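Local coordinates for protein Aar187cp (Eremothecium gossypii, PDB 3ZIL) that probably regulates the establishment of sister-chromatid cohesion as the fungal Wpl1 protein, this chain being its all-helical, cohesin-associated Wap1 domain, at residues A[340-343]-A[344-347]; A[328-331]-A[332-336]; A[29-32]-A[33-36]. All coordinates share one frame; numbering follows the deposited sequence.

Contact 1: A[340-343]-A[344-347]; sequences QLPP and AEAD
Glu345 folds its side chain back over the ring of Pro342 at the N-terminus of helix 343-360, where Pro342 is the N-cap residue and Pro343 begins the first turn. The Glu345 CB lies 4.0 Å from Leu341 CB and 3.6 Å from Pro342 O, so the root of the chain is set between the incoming loop and the first carbonyl of the helix. CG stands beside the backbone N, anti to the carbonyl carbon (chi1 -72°), and a bend at chi2 then turns the chain toward the proline. CD comes to 3.8 Å from Pro342 CD. At the tip OE1 makes the closest approach, to Pro342 CB at 3.4 Å, and both OE1 and OE2 lie 3.8 Å from Pro342 CG. The contact is therefore a carboxylate laid across C-H groups, with the two side chains running obliquely to one another. The Glu345 side chain also packs on Phe308 and Phe312 of helix 304-313, linking the helix start to that helix. Cut back to an alanine here, the side chain would lose its carboxylate, and the Pro342 ring and the two phenylalanines would probably be left without that packing.

Upstream, Leu341 adds a looser apolar contact, its CB being 4.3 Å from Ala346 CB. The backbone evidence for the helix start is two i to i+4 bonds. Ala346 N donates to Pro342 O at an N-H...O angle of 176°, close to linear. The following bond, from Asp347 N to Pro343 O, is more bent; beside it, Asp347 CB lies 3.3 Å from the same Pro343 O.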
ATOM      1  N   GLN A 340      35.515  15.583   0.036  1.00 54.97           N
ATOM      2  CA  GLN A 340      36.032  16.500   1.052  1.00 52.69           C
ATOM      3  C   GLN A 340      35.550  17.895   0.700  1.00 47.89           C
ATOM      4  O   GLN A 340      35.798  18.424  -0.407  1.00 38.52           O
ATOM      5  CB  GLN A 340      37.561  16.424   1.201  1.00 59.18           C
ATOM      6  CG  GLN A 340      38.022  15.841   2.545  1.00 67.74           C
ATOM      7  CD  GLN A 340      37.585  14.393   2.776  1.00 78.70           C
ATOM      8  OE1 GLN A 340      38.192  13.456   2.254  1.00 85.22           O
ATOM      9  NE2 GLN A 340      36.533  14.207   3.577  1.00 85.59           N
ATOM     10  N   LEU A 341      34.771  18.448   1.624  1.00 39.93           N
ATOM     11  CA  LEU A 341      34.180  19.735   1.385  1.00 43.64           C
ATOM     12  C   LEU A 341      35.176  20.723   2.017  1.00 39.76           C
ATOM     13  O   LEU A 341      35.693  20.455   3.115  1.00 36.64           O
ATOM     14  CB  LEU A 341      32.763  19.801   2.004  1.00 37.18           C
ATOM     15  CG  LEU A 341      31.742  18.816   1.353  1.00 34.24           C
ATOM     16  CD1 LEU A 341      30.516  18.690   2.218  1.00 30.54           C
ATOM     17  CD2 LEU A 341      31.330  19.220  -0.051  1.00 31.31           C
ATOM     18  N   PRO A 342      35.479  21.829   1.313  1.00 40.64           N
ATOM     19  CA  PRO A 342      36.346  22.892   1.909  1.00 37.68           C
ATOM     20  C   PRO A 342      35.666  23.377   3.173  1.00 39.02           C
ATOM     21  O   PRO A 342      34.458  23.146   3.290  1.00 35.93           O
ATOM     22  CB  PRO A 342      36.340  23.981   0.835  1.00 35.25           C
ATOM     23  CG  PRO A 342      36.022  23.270  -0.428  1.00 41.21           C
ATOM     24  CD  PRO A 342      35.025  22.197  -0.044  1.00 37.65           C
ATOM     25  N   PRO A 343      36.425  24.011   4.124  1.00 37.67           N
ATOM     26  CA  PRO A 343      35.887  24.422   5.434  1.00 30.49           C
ATOM     27  C   PRO A 343      34.564  25.250   5.480  1.00 34.64           C
ATOM     28  O   PRO A 343      33.771  25.048   6.411  1.00 32.61           O
ATOM     29  CB  PRO A 343      37.071  25.174   6.092  1.00 30.13           C
ATOM     30  CG  PRO A 343      38.303  24.542   5.476  1.00 29.82           C
ATOM     31  CD  PRO A 343      37.902  24.194   4.053  1.00 32.24           C
ATOM     32  N   ALA A 344      34.333  26.155   4.511  1.00 36.00           N
ATOM     33  CA  ALA A 344      33.079  26.925   4.362  1.00 32.78           C
ATOM     34  C   ALA A 344      31.898  25.994   4.074  1.00 32.20           C
ATOM     35  O   ALA A 344      30.865  26.073   4.730  1.00 29.73           O
ATOM     36  CB  ALA A 344      33.183  27.962   3.216  1.00 28.76           C
ATOM     37  N   GLU A 345      32.040  25.182   3.038  1.00 32.62           N
ATOM     38  CA  GLU A 345      31.001  24.204   2.658  1.00 33.66           C
ATOM     39  C   GLU A 345      30.638  23.230   3.808  1.00 32.98           C
ATOM     40  O   GLU A 345      29.435  23.049   4.107  1.00 31.95           O
ATOM     41  CB  GLU A 345      31.400  23.457   1.385  1.00 29.88           C
ATOM     42  CG  GLU A 345      31.319  24.302   0.106  1.00 28.36           C
ATOM     43  CD  GLU A 345      32.604  25.142  -0.134  1.00 36.01           C
ATOM     44  OE1 GLU A 345      33.276  25.538   0.845  1.00 34.28           O
ATOM     45  OE2 GLU A 345      32.970  25.417  -1.296  1.00 36.77           O
ATOM     46  N   ALA A 346      31.652  22.622   4.441  1.00 30.93           N
ATOM     47  CA  ALA A 346      31.465  21.736   5.619  1.00 32.34           C
ATOM     48  C   ALA A 346      30.765  22.413   6.800  1.00 33.52           C
ATOM     49  O   ALA A 346      29.880  21.820   7.412  1.00 34.98           O
ATOM     50  CB  ALA A 346      32.791  21.115   6.073  1.00 34.53           C
ATOM     51  N   ASP A 347      31.166  23.649   7.133  1.00 30.02           N
ATOM     52  CA  ASP A 347      30.545  24.363   8.235  1.00 30.96           C
ATOM     53  C   ASP A 347      29.083  24.764   7.963  1.00 29.71           C
ATOM     54  O   ASP A 347      28.277  24.783   8.899  1.00 24.43           O
ATOM     55  CB  ASP A 347      31.372  25.617   8.626  1.00 32.78           C
ATOM     56  CG  ASP A 347      30.927  26.226   9.956  1.00 29.38           C
ATOM     57  OD1 ASP A 347      31.068  25.614  11.043  1.00 34.93           O
ATOM     58  OD2 ASP A 347      30.414  27.321   9.948  1.00 32.92           O
TER

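Contact 2: A[328-331]-A[332-336]; sequences LVYA and YSAGA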
ATOM      1  N   LEU A 328      20.799  16.348   4.360  1.00 22.86           N
ATOM      2  CA  LEU A 328      21.117  15.176   5.149  1.00 22.29           C
ATOM      3  C   LEU A 328      21.483  14.016   4.211  1.00 21.91           C
ATOM      4  O   LEU A 328      22.477  13.312   4.455  1.00 19.92           O
ATOM      5  CB  LEU A 328      19.937  14.811   6.080  1.00 23.05           C
ATOM      6  CG  LEU A 328      20.023  13.497   6.853  1.00 24.18           C
ATOM      7  CD1 LEU A 328      21.291  13.397   7.662  1.00 22.29           C
ATOM      8  CD2 LEU A 328      18.792  13.327   7.747  1.00 26.12           C
ATOM      9  N   VAL A 329      20.671  13.800   3.177  1.00 21.52           N
ATOM     10  CA  VAL A 329      20.912  12.659   2.314  1.00 23.53           C
ATOM     11  C   VAL A 329      22.263  12.918   1.594  1.00 25.65           C
ATOM     12  O   VAL A 329      23.120  12.027   1.526  1.00 24.35           O
ATOM     13  CB  VAL A 329      19.755  12.418   1.311  1.00 23.32           C
ATOM     14  CG1 VAL A 329      20.224  11.532   0.148  1.00 20.41           C
ATOM     15  CG2 VAL A 329      18.486  11.865   2.025  1.00 19.85           C
ATOM     16  N   TYR A 330      22.455  14.151   1.126  1.00 26.14           N
ATOM     17  CA  TYR A 330      23.740  14.582   0.557  1.00 25.84           C
ATOM     18  C   TYR A 330      24.985  14.331   1.481  1.00 22.74           C
ATOM     19  O   TYR A 330      25.993  13.815   1.037  1.00 23.92           O
ATOM     20  CB  TYR A 330      23.684  16.055   0.133  1.00 26.73           C
ATOM     21  CG  TYR A 330      25.025  16.464  -0.436  1.00 32.34           C
ATOM     22  CD1 TYR A 330      25.534  15.859  -1.601  1.00 31.54           C
ATOM     23  CD2 TYR A 330      25.811  17.409   0.214  1.00 37.09           C
ATOM     24  CE1 TYR A 330      26.785  16.203  -2.084  1.00 37.78           C
ATOM     25  CE2 TYR A 330      27.053  17.762  -0.273  1.00 36.79           C
ATOM     26  CZ  TYR A 330      27.528  17.150  -1.412  1.00 36.35           C
ATOM     27  OH  TYR A 330      28.764  17.520  -1.876  1.00 44.20           O
ATOM     28  N   ALA A 331      24.894  14.687   2.739  1.00 23.94           N
ATOM     29  CA  ALA A 331      25.996  14.491   3.703  1.00 23.93           C
ATOM     30  C   ALA A 331      26.382  13.009   3.729  1.00 26.53           C
ATOM     31  O   ALA A 331      27.582  12.680   3.774  1.00 26.23           O
ATOM     32  CB  ALA A 331      25.559  14.950   5.074  1.00 22.29           C
ATOM     33  N   TYR A 332      25.371  12.109   3.666  1.00 24.57           N
ATOM     34  CA  TYR A 332      25.647  10.653   3.588  1.00 22.25           C
ATOM     35  C   TYR A 332      26.361  10.284   2.295  1.00 23.09           C
ATOM     36  O   TYR A 332      27.349   9.504   2.287  1.00 25.09           O
ATOM     37  CB  TYR A 332      24.343   9.805   3.782  1.00 22.39           C
ATOM     38  CG  TYR A 332      24.006   9.568   5.267  1.00 22.11           C
ATOM     39  CD1 TYR A 332      24.686   8.630   5.984  1.00 22.87           C
ATOM     40  CD2 TYR A 332      23.023  10.302   5.929  1.00 23.96           C
ATOM     41  CE1 TYR A 332      24.456   8.420   7.315  1.00 23.51           C
ATOM     42  CE2 TYR A 332      22.738  10.057   7.251  1.00 26.09           C
ATOM     43  CZ  TYR A 332      23.461   9.089   7.942  1.00 23.06           C
ATOM     44  OH  TYR A 332      23.258   8.827   9.284  1.00 24.28           O
ATOM     45  N   SER A 333      25.931  10.892   1.191  1.00 26.76           N
ATOM     46  CA  SER A 333      26.545  10.593  -0.093  1.00 29.67           C
ATOM     47  C   SER A 333      28.035  11.072  -0.131  1.00 33.18           C
ATOM     48  O   SER A 333      28.987  10.280  -0.356  1.00 31.10           O
ATOM     49  CB  SER A 333      25.746  11.221  -1.209  1.00 31.91           C
ATOM     50  OG  SER A 333      26.404  10.911  -2.408  1.00 45.93           O
ATOM     51  N   ALA A 334      28.207  12.365   0.086  1.00 31.44           N
ATOM     52  CA  ALA A 334      29.527  12.945   0.250  1.00 32.80           C
ATOM     53  C   ALA A 334      30.461  12.099   1.122  1.00 31.03           C
ATOM     54  O   ALA A 334      31.565  11.788   0.688  1.00 37.17           O
ATOM     55  CB  ALA A 334      29.411  14.368   0.780  1.00 28.78           C
ATOM     56  N   GLY A 335      30.033  11.732   2.327  1.00 32.46           N
ATOM     57  CA  GLY A 335      30.875  10.964   3.240  1.00 29.09           C
ATOM     58  C   GLY A 335      31.317   9.645   2.656  1.00 35.76           C
ATOM     59  O   GLY A 335      32.508   9.319   2.686  1.00 35.67           O
ATOM     60  N   ALA A 336      30.382   8.881   2.077  1.00 36.49           N
ATOM     61  CA  ALA A 336      30.711   7.544   1.517  1.00 31.97           C
ATOM     62  C   ALA A 336      31.628   7.596   0.279  1.00 40.54           C
ATOM     63  O   ALA A 336      32.469   6.703   0.101  1.00 38.12           O
ATOM     64  CB  ALA A 336      29.434   6.749   1.192  1.00 27.09           C
TER
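Leu328 and Tyr332 lie side by side, one turn apart, on helix 321-336 of the all-helical Wap1 domain, in a largely buried contact. Their side chains point the same way, and the leucine methyl CD1 meets the tyrosine ring at CE2, 3.7 Å away, with Tyr332 CD2 slightly farther from that methyl, at 3.9 Å. With CG anti to the backbone N (chi1 172°) the Leu328 side chain runs outward from the helix, and chi2 of 54° then turns CD1 toward Tyr332. The ring is also met at its edge by the backbone: Leu328 O lies near the ring plane, 3.4 Å from Tyr332 CD2. That same oxygen accepts the Tyr332 amide.

On another side of the helix, Tyr330 and Ala334 repeat the four-residue spacing. The Ala334 methyl sits over one face of the Tyr330 ring, offset toward its rim, and its nearest ring atom is CZ at 4.0 Å. Beneath them Ala334 N donates to Tyr330 O at 2.8 Å. Ser333 to Val329 and Gly335 to Ala331 complete the run of i to i+4 backbone bonds, so all the side-chain pairs ride on unbroken helix.

The next shell fixes these groups. Tyr332 OH is hydrogen-bonded to Arg370 O, which holds the phenol end toward helix 365-375, and Leu328 also packs on Ile367 and Ile371 of that helix. Tyr330 stacks its ring with Phe308, while Ala331 touches Leu349 and Leu353 of helix 343-360. Helix 272-289 packs here too, Leu286 against Leu328 and Val329, and Val289 against Tyr332. Close to the backbone, Tyr332 CB rests 3.4 Å from Val329 O.

Contact 3: A[29-32]-A[33-36]; sequences SDNS and MTTP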
ATOM      1  N   SER A  29     -32.033 -21.158   0.953  1.00 30.37           N
ATOM      2  CA  SER A  29     -32.228 -22.633   0.938  1.00 29.49           C
ATOM      3  C   SER A  29     -31.010 -23.318   1.594  1.00 29.44           C
ATOM      4  O   SER A  29     -29.884 -22.952   1.318  1.00 27.11           O
ATOM      5  CB  SER A  29     -32.365 -23.121  -0.515  1.00 26.83           C
ATOM      6  OG  SER A  29     -31.294 -22.578  -1.279  1.00 30.28           O
ATOM      7  N   ASP A  30     -31.251 -24.286   2.453  1.00 27.63           N
ATOM      8  CA  ASP A  30     -30.204 -25.188   3.050  1.00 27.58           C
ATOM      9  C   ASP A  30     -29.059 -25.593   2.106  1.00 26.55           C
ATOM     10  O   ASP A  30     -29.258 -26.447   1.215  1.00 27.68           O
ATOM     11  CB  ASP A  30     -30.922 -26.469   3.581  1.00 27.43           C
ATOM     12  CG  ASP A  30     -30.054 -27.269   4.560  1.00 29.33           C
ATOM     13  OD1 ASP A  30     -28.790 -27.260   4.445  1.00 30.07           O
ATOM     14  OD2 ASP A  30     -30.660 -27.929   5.418  1.00 32.12           O
ATOM     15  N   ASN A  31     -27.869 -24.986   2.287  1.00 25.79           N
ATOM     16  CA  ASN A  31     -26.721 -25.193   1.397  1.00 29.42           C
ATOM     17  C   ASN A  31     -26.250 -26.646   1.399  1.00 28.56           C
ATOM     18  O   ASN A  31     -25.642 -27.067   0.448  1.00 23.57           O
ATOM     19  CB  ASN A  31     -25.527 -24.249   1.763  1.00 31.36           C
ATOM     20  CG  ASN A  31     -25.847 -22.750   1.515  1.00 29.87           C
ATOM     21  OD1 ASN A  31     -26.341 -22.402   0.451  1.00 27.65           O
ATOM     22  ND2 ASN A  31     -25.572 -21.874   2.498  1.00 26.20           N
ATOM     23  N   SER A  32     -26.612 -27.426   2.417  1.00 28.51           N
ATOM     24  CA  SER A  32     -26.166 -28.831   2.497  1.00 32.51           C
ATOM     25  C   SER A  32     -27.136 -29.734   1.686  1.00 35.80           C
ATOM     26  O   SER A  32     -26.850 -30.923   1.429  1.00 31.75           O
ATOM     27  CB  SER A  32     -26.048 -29.298   3.965  1.00 30.99           C
ATOM     28  OG  SER A  32     -27.330 -29.363   4.538  1.00 31.52           O
ATOM     29  N   MET A  33     -28.251 -29.142   1.259  1.00 31.45           N
ATOM     30  CA  MET A  33     -29.261 -29.824   0.458  1.00 31.63           C
ATOM     31  C   MET A  33     -29.297 -29.351  -1.017  1.00 34.07           C
ATOM     32  O   MET A  33     -30.062 -29.910  -1.780  1.00 30.71           O
ATOM     33  CB  MET A  33     -30.656 -29.657   1.077  1.00 33.89           C
ATOM     34  CG  MET A  33     -30.833 -30.329   2.439  1.00 35.69           C
ATOM     35  SD  MET A  33     -30.280 -32.061   2.509  1.00 34.39           S
ATOM     36  CE  MET A  33     -31.733 -32.974   1.897  1.00 30.01           C
ATOM     37  N   THR A  34     -28.468 -28.363  -1.421  1.00 31.57           N
ATOM     38  CA  THR A  34     -28.453 -27.840  -2.807  1.00 30.46           C
ATOM     39  C   THR A  34     -27.094 -28.060  -3.542  1.00 29.05           C
ATOM     40  O   THR A  34     -26.057 -28.356  -2.899  1.00 31.56           O
ATOM     41  CB  THR A  34     -28.834 -26.357  -2.847  1.00 30.47           C
ATOM     42  OG1 THR A  34     -27.870 -25.614  -2.099  1.00 30.76           O
ATOM     43  CG2 THR A  34     -30.145 -26.164  -2.241  1.00 28.31           C
ATOM     44  N   THR A  35     -27.104 -27.923  -4.870  1.00 28.87           N
ATOM     45  CA  THR A  35     -25.904 -28.088  -5.730  1.00 28.84           C
ATOM     46  C   THR A  35     -25.258 -26.702  -5.717  1.00 31.24           C
ATOM     47  O   THR A  35     -25.901 -25.779  -5.310  1.00 29.18           O
ATOM     48  CB  THR A  35     -26.312 -28.436  -7.158  1.00 30.28           C
ATOM     49  OG1 THR A  35     -27.080 -27.340  -7.706  1.00 25.65           O
ATOM     50  CG2 THR A  35     -27.185 -29.753  -7.140  1.00 29.14           C
ATOM     51  N   PRO A  36     -23.976 -26.574  -6.100  1.00 33.72           N
ATOM     52  CA  PRO A  36     -23.430 -25.215  -6.018  1.00 34.03           C
ATOM     53  C   PRO A  36     -24.059 -24.236  -7.040  1.00 33.63           C
ATOM     54  O   PRO A  36     -24.103 -23.038  -6.782  1.00 29.04           O
ATOM     55  CB  PRO A  36     -21.923 -25.418  -6.261  1.00 33.53           C
ATOM     56  CG  PRO A  36     -21.665 -26.853  -5.886  1.00 35.39           C
ATOM     57  CD  PRO A  36     -22.919 -27.591  -6.311  1.00 31.82           C
TER
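A type I beta turn from Asp30 to Met33, combined with an Asx turn at Asp30, reverses the loop that joins helix 20-27 to helix 36-52. The turn is closed by Met33 N donating to Asp30 O at 2.9 Å, with an N-H...O angle of 152°. The side chain of Asp30 secures the same bend: with CG opposite the backbone N (chi1 -163°), OD1 reaches forward to accept Ser32 N at 3.0 Å. Ser32 OG gives OD1 a second and shorter bond of 2.6 Å. Both donors arrive from the same face of the carboxylate plane, the amide on the anti side and the hydroxyl from above. This double grip limits the rotation of the carboxylate, and the nearby donors would be expected to favour its charged form.

Across the turn Met33 packs against the Asp30 carboxylate, its CG lying 3.8 Å from Asp30 CG. Its chain then bends at both chi2 and chi3, and the thioether comes down over the preceding residue, SD being 3.8 Å from Ser32 O. Thr34 packs back on the turn through its methyl: CG2 stands 3.6 Å from Asp30 O and 3.9 Å from Ser29 OG. The threonine hydroxyl takes the branch between backbone N and carbonyl carbon (chi1 62°), which leaves CG2 beside the N for this contact.

The loop is tied to its surroundings through Ser29 and Asn31. Ser29 O accepts from Trp71 NE1 and Ser29 OG pairs with Asn42, while Asn31 ND2 donates to Gln74 OE1 and Trp71 O. Beyond the turn Thr35 caps His38 N, so the loop passes directly into the N-terminus of helix 36-52, with the end of helix 54-72 alongside.

Overall arrangement
Contact 3 comes first along the chain, in the loop between helices 20-27 and 36-52; contact 2 follows on helix 321-336, and contact 1 opens helix 343-360 just after it. Contacts 1 and 2 are neighbours, with centres 13 Å apart, and they touch where Leu341 CD2 packs 3.6 Å from Tyr330 OH, joining the interhelical loop to the preceding helix. Contact 3 lies on the opposite side of the chain's centre, its own centre about 79 Å from that of contact 1 and 66 Å from that of contact 2. All three belong to the Wap1 domain, an elongated domain of helices and loops without strands, whose two ends have no direct contact through these segments.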